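Side-chain contacts in R.MvaI (Kocuria varians, PDB 2OA9), which probably cleaves double-stranded DNA with the help of metal ions, as a monomeric restriction endonuclease that recognises its target sequence asymmetrically: residues Ala14-Asn17 with Val18-Gly22; Tyr149-Phe152 with Asp153-Gln156. All blocks are in the same frame, centred on the assembly; numbering follows the deposited sequence.

In the fold
Contact 1 comes first along the chain. It is the last turn of helix 6-19 and the turn that follows it. Contact 2 comes much later, where strand 143-151 runs into helix 152-162. The two share no helix, strand or sheet. Their centres are about 38 Å apart, their nearest atoms about 22 Å, and they lie on opposite sides of the chain's centre. Contact 1 packs against helix 33-49 and strands 179-192 and 244-248 of the mixed sheet. Contact 2 joins the three-stranded sheet of 119-126, 131-138 and 143-151 to helix 195-204 and strand 225-235. The contacts thus belong to two different parts of one elongated monomer.

Contact 1 (Ala14-Asn17 with Val18-Gly22); sequences AIQN and VVDGG. With CD (cadmium ion), chain K.
The side-chain amide nitrogen of Q16 sits between two carboxylates. Its NE2 makes a weak hydrogen bond of 3.0 Å to D20 OD2, bent to 128° at the hydrogen. The same NE2 also bonds to the C-terminal OXT of V249, its stronger partner. CG of Q16 lies anti to the backbone N, and the chain then bends at chi2 (78°). That bend carries the amide along the helix surface toward D20, one turn on. The amide and carboxylate planes stand 39° apart.

D20 divides its carboxylate between two tasks. OD2 takes the amide, while OD1 binds the cadmium ion at 2.2 Å. V249 OXT binds the same ion. D20 N donates to Q16 O at 2.9 Å, one of the i to i+4 bonds of the last helical turn. V19 N bonds to I15 O, also at 2.9 Å, and V18 N to A14 O. CG2 of V18 rests 3.5 Å from A14 O. The helix ends here in a type I turn from V19 to G22, where G22 takes positive phi. N17 ND2 bonds to E45 OE2 of helix 33-49.

Q16 thus bridges two carboxylates that bind the same ion, the side chain of D20 and the terminus of V249. Its N-H groups and the cation probably ease the repulsion between them.

Contact 2 (Tyr149-Phe152 with Asp153-Gln156); sequences YWSF and DSLQ
S151 and S154 face each other at the start of helix 152-162, where S151 is the N-cap. S151 OG accepts from S154 N at 3.1 Å, the classic capping bond. OG sits between the backbone N and the carbonyl carbon of its own residue (chi1 63°), which turns it back over the first helical turn. There it also meets S154 CB at 3.2 Å. The S154 hydroxyl adopts the same rotation, and the two lie next to each other, S151 OG 3.3 Å from S154 OG. S154 OG lies 2.8 Å from S151 O. T78 OG1 bonds to S151 N and, weakly, to S154 OG.

S151 O also takes the first full helical bond, from L155 N at 3.2 Å. The next follows from Q156 N to F152 O at 2.8 Å, nearly straight at 164°. The side chain of F152 packs on C199 of helix 195-204 and V132 of strand 131-138.

W150, the last strand residue but one, crosses L155 at a slant. The Trp ring itself leads off from the helix, CG lying beside the backbone N (chi1 -66°). Its NE1 bonds to K75 O, and its ring meets F232 edge-to-face. L155 also touches F232, V132 and V195, so it joins the strand end to the core between the sheets and helix 195-204. With an alanine in place of L155, the CG branch and both methyls are gone, which is likely to leave a gap beside W150 CB, with the indole less firmly backed. In the wild-type packing L155 CD2 lies 4.0 Å from W150 CB and 4.1 Å from CD1 of the W150 indole.

Contact 1 (Ala14-Asn17 with Val18-Gly22)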
loop_
_atom_site.group_PDB
_atom_site.type_symbol
_atom_site.label_atom_id
_atom_site.label_comp_id
_atom_site.label_asym_id
_atom_site.label_seq_id
_atom_site.Cartn_x
_atom_site.Cartn_y
_atom_site.Cartn_z
ATOM N N ALA A 14 -21.813 -4.812 -9.974
ATOM C CA ALA A 14 -20.995 -5.220 -11.113
ATOM C C ALA A 14 -20.195 -6.486 -10.770
ATOM O O ALA A 14 -20.170 -7.437 -11.546
ATOM C CB ALA A 14 -20.080 -4.088 -11.544
ATOM N N ILE A 15 -19.540 -6.492 -9.620
ATOM C CA ILE A 15 -18.755 -7.664 -9.203
ATOM C C ILE A 15 -19.669 -8.876 -8.955
ATOM O O ILE A 15 -19.356 -9.994 -9.339
ATOM C CB ILE A 15 -17.913 -7.315 -7.982
ATOM C CG1 ILE A 15 -16.815 -6.329 -8.354
ATOM C CG2 ILE A 15 -17.318 -8.551 -7.339
ATOM C CD1 ILE A 15 -16.104 -5.698 -7.178
ATOM N N GLN A 16 -20.826 -8.659 -8.346
ATOM C CA GLN A 16 -21.778 -9.706 -8.116
ATOM C C GLN A 16 -22.255 -10.324 -9.439
ATOM O O GLN A 16 -22.420 -11.535 -9.521
ATOM C CB GLN A 16 -22.962 -9.158 -7.314
ATOM C CG GLN A 16 -23.968 -10.240 -6.947
ATOM C CD GLN A 16 -23.507 -11.079 -5.792
ATOM O OE1 GLN A 16 -23.476 -10.594 -4.653
ATOM N NE2 GLN A 16 -23.137 -12.342 -6.060
ATOM N N ASN A 17 -22.454 -9.506 -10.468
ATOM C CA ASN A 17 -22.857 -9.993 -11.761
ATOM C C ASN A 17 -21.774 -10.782 -12.448
ATOM O O ASN A 17 -22.079 -11.750 -13.128
ATOM C CB ASN A 17 -23.270 -8.850 -12.683
ATOM C CG ASN A 17 -24.607 -8.212 -12.285
ATOM O OD1 ASN A 17 -25.379 -8.773 -11.508
ATOM N ND2 ASN A 17 -24.871 -7.052 -12.817
ATOM N N VAL A 18 -20.515 -10.379 -12.289
ATOM C CA VAL A 18 -19.428 -11.162 -12.881
ATOM C C VAL A 18 -19.342 -12.520 -12.154
ATOM O O VAL A 18 -19.294 -13.604 -12.778
ATOM C CB VAL A 18 -18.081 -10.391 -12.808
ATOM C CG1 VAL A 18 -16.922 -11.338 -13.186
ATOM C CG2 VAL A 18 -18.084 -9.203 -13.674
ATOM N N VAL A 19 -19.360 -12.510 -10.826
ATOM C CA VAL A 19 -19.232 -13.767 -10.071
ATOM C C VAL A 19 -20.375 -14.723 -10.416
ATOM O O VAL A 19 -20.151 -15.906 -10.698
ATOM C CB VAL A 19 -19.148 -13.501 -8.550
ATOM C CG1 VAL A 19 -19.309 -14.774 -7.768
ATOM C CG2 VAL A 19 -17.827 -12.891 -8.188
ATOM N N ASP A 20 -21.596 -14.204 -10.454
ATOM C CA ASP A 20 -22.767 -15.037 -10.707
ATOM C C ASP A 20 -22.965 -15.388 -12.173
ATOM O O ASP A 20 -23.957 -16.035 -12.534
ATOM C CB ASP A 20 -24.020 -14.352 -10.179
ATOM C CG ASP A 20 -24.061 -14.277 -8.657
ATOM O OD1 ASP A 20 -23.184 -14.855 -7.981
ATOM O OD2 ASP A 20 -24.972 -13.670 -8.058
ATOM N N GLY A 21 -22.044 -14.962 -13.019
ATOM C CA GLY A 21 -22.182 -15.173 -14.441
ATOM C C GLY A 21 -21.666 -16.511 -14.927
ATOM O O GLY A 21 -21.646 -16.735 -16.134
ATOM N N GLY A 22 -21.244 -17.386 -14.024
ATOM C CA GLY A 22 -20.780 -18.704 -14.431
ATOM C C GLY A 22 -19.522 -18.666 -15.278
ATOM O O GLY A 22 -18.627 -17.852 -15.070
HETATM CD CD CD K . -23.316 -16.256 -6.240
#

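Contact 2 (Tyr149-Phe152 with Asp153-Gln156)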
loop_
_atom_site.group_PDB
_atom_site.type_symbol
_atom_site.label_atom_id
_atom_site.label_comp_id
_atom_site.label_asym_id
_atom_site.label_seq_id
_atom_site.Cartn_x
_atom_site.Cartn_y
_atom_site.Cartn_z
ATOM N N TYR A 149 8.339 12.651 12.977
ATOM C CA TYR A 149 7.026 12.009 13.082
ATOM C C TYR A 149 6.101 12.385 11.975
ATOM O O TYR A 149 6.309 13.380 11.292
ATOM C CB TYR A 149 6.351 12.264 14.458
ATOM C CG TYR A 149 5.855 13.681 14.739
ATOM C CD1 TYR A 149 4.730 14.188 14.116
ATOM C CD2 TYR A 149 6.478 14.455 15.696
ATOM C CE1 TYR A 149 4.248 15.456 14.422
ATOM C CE2 TYR A 149 6.015 15.727 16.010
ATOM C CZ TYR A 149 4.908 16.221 15.367
ATOM O OH TYR A 149 4.526 17.506 15.684
ATOM N N TRP A 150 5.078 11.568 11.827
ATOM C CA TRP A 150 3.933 11.792 10.940
ATOM C C TRP A 150 2.738 11.955 11.824
ATOM O O TRP A 150 2.477 11.094 12.662
ATOM C CB TRP A 150 3.671 10.567 10.023
ATOM C CG TRP A 150 4.722 10.250 9.023
ATOM C CD1 TRP A 150 4.720 10.592 7.702
ATOM C CD2 TRP A 150 5.928 9.516 9.240
ATOM N NE1 TRP A 150 5.835 10.101 7.074
ATOM C CE2 TRP A 150 6.620 9.461 8.004
ATOM C CE3 TRP A 150 6.521 8.920 10.359
ATOM C CZ2 TRP A 150 7.853 8.830 7.880
ATOM C CZ3 TRP A 150 7.726 8.292 10.229
ATOM C CH2 TRP A 150 8.389 8.243 8.991
ATOM N N SER A 151 1.983 13.032 11.692
ATOM C CA SER A 151 0.758 13.123 12.462
ATOM C C SER A 151 -0.310 12.152 11.999
ATOM O O SER A 151 -0.370 11.802 10.812
ATOM C CB SER A 151 0.184 14.552 12.363
ATOM O OG SER A 151 -0.167 14.866 11.027
ATOM N N PHE A 152 -1.180 11.724 12.904
ATOM C CA PHE A 152 -2.294 10.875 12.502
ATOM C C PHE A 152 -3.154 11.587 11.449
ATOM O O PHE A 152 -3.637 10.951 10.533
ATOM C CB PHE A 152 -3.211 10.521 13.686
ATOM C CG PHE A 152 -2.747 9.363 14.574
ATOM C CD1 PHE A 152 -3.649 8.735 15.425
ATOM C CD2 PHE A 152 -1.444 8.921 14.569
ATOM C CE1 PHE A 152 -3.251 7.698 16.250
ATOM C CE2 PHE A 152 -1.039 7.912 15.405
ATOM C CZ PHE A 152 -1.933 7.283 16.237
ATOM N N ASP A 153 -3.355 12.899 11.583
ATOM C CA ASP A 153 -4.209 13.616 10.632
ATOM C C ASP A 153 -3.626 13.603 9.227
ATOM O O ASP A 153 -4.364 13.483 8.255
ATOM C CB ASP A 153 -4.452 15.064 11.111
ATOM C CG ASP A 153 -5.410 15.121 12.287
ATOM O OD1 ASP A 153 -5.596 16.215 12.862
ATOM O OD2 ASP A 153 -6.016 14.108 12.709
ATOM N N SER A 154 -2.307 13.699 9.116
ATOM C CA SER A 154 -1.659 13.656 7.819
ATOM C C SER A 154 -1.864 12.297 7.171
ATOM O O SER A 154 -2.075 12.210 5.969
ATOM C CB SER A 154 -0.178 14.012 7.901
ATOM O OG SER A 154 0.642 12.981 8.444
ATOM N N LEU A 155 -1.764 11.251 7.978
ATOM C CA LEU A 155 -1.901 9.894 7.470
ATOM C C LEU A 155 -3.332 9.634 7.085
ATOM O O LEU A 155 -3.593 9.013 6.069
ATOM C CB LEU A 155 -1.414 8.870 8.507
ATOM C CG LEU A 155 0.073 8.999 8.846
ATOM C CD1 LEU A 155 0.370 8.011 9.955
ATOM C CD2 LEU A 155 1.000 8.816 7.658
ATOM N N GLN A 156 -4.264 10.134 7.887
ATOM C CA GLN A 156 -5.681 10.062 7.563
ATOM C C GLN A 156 -6.008 10.734 6.230
ATOM O O GLN A 156 -6.742 10.169 5.414
ATOM C CB GLN A 156 -6.502 10.720 8.657
ATOM C CG GLN A 156 -7.991 10.598 8.424
ATOM C CD GLN A 156 -8.698 10.103 9.658
ATOM O OE1 GLN A 156 -8.856 8.904 9.831
ATOM N NE2 GLN A 156 -9.088 11.026 10.544
#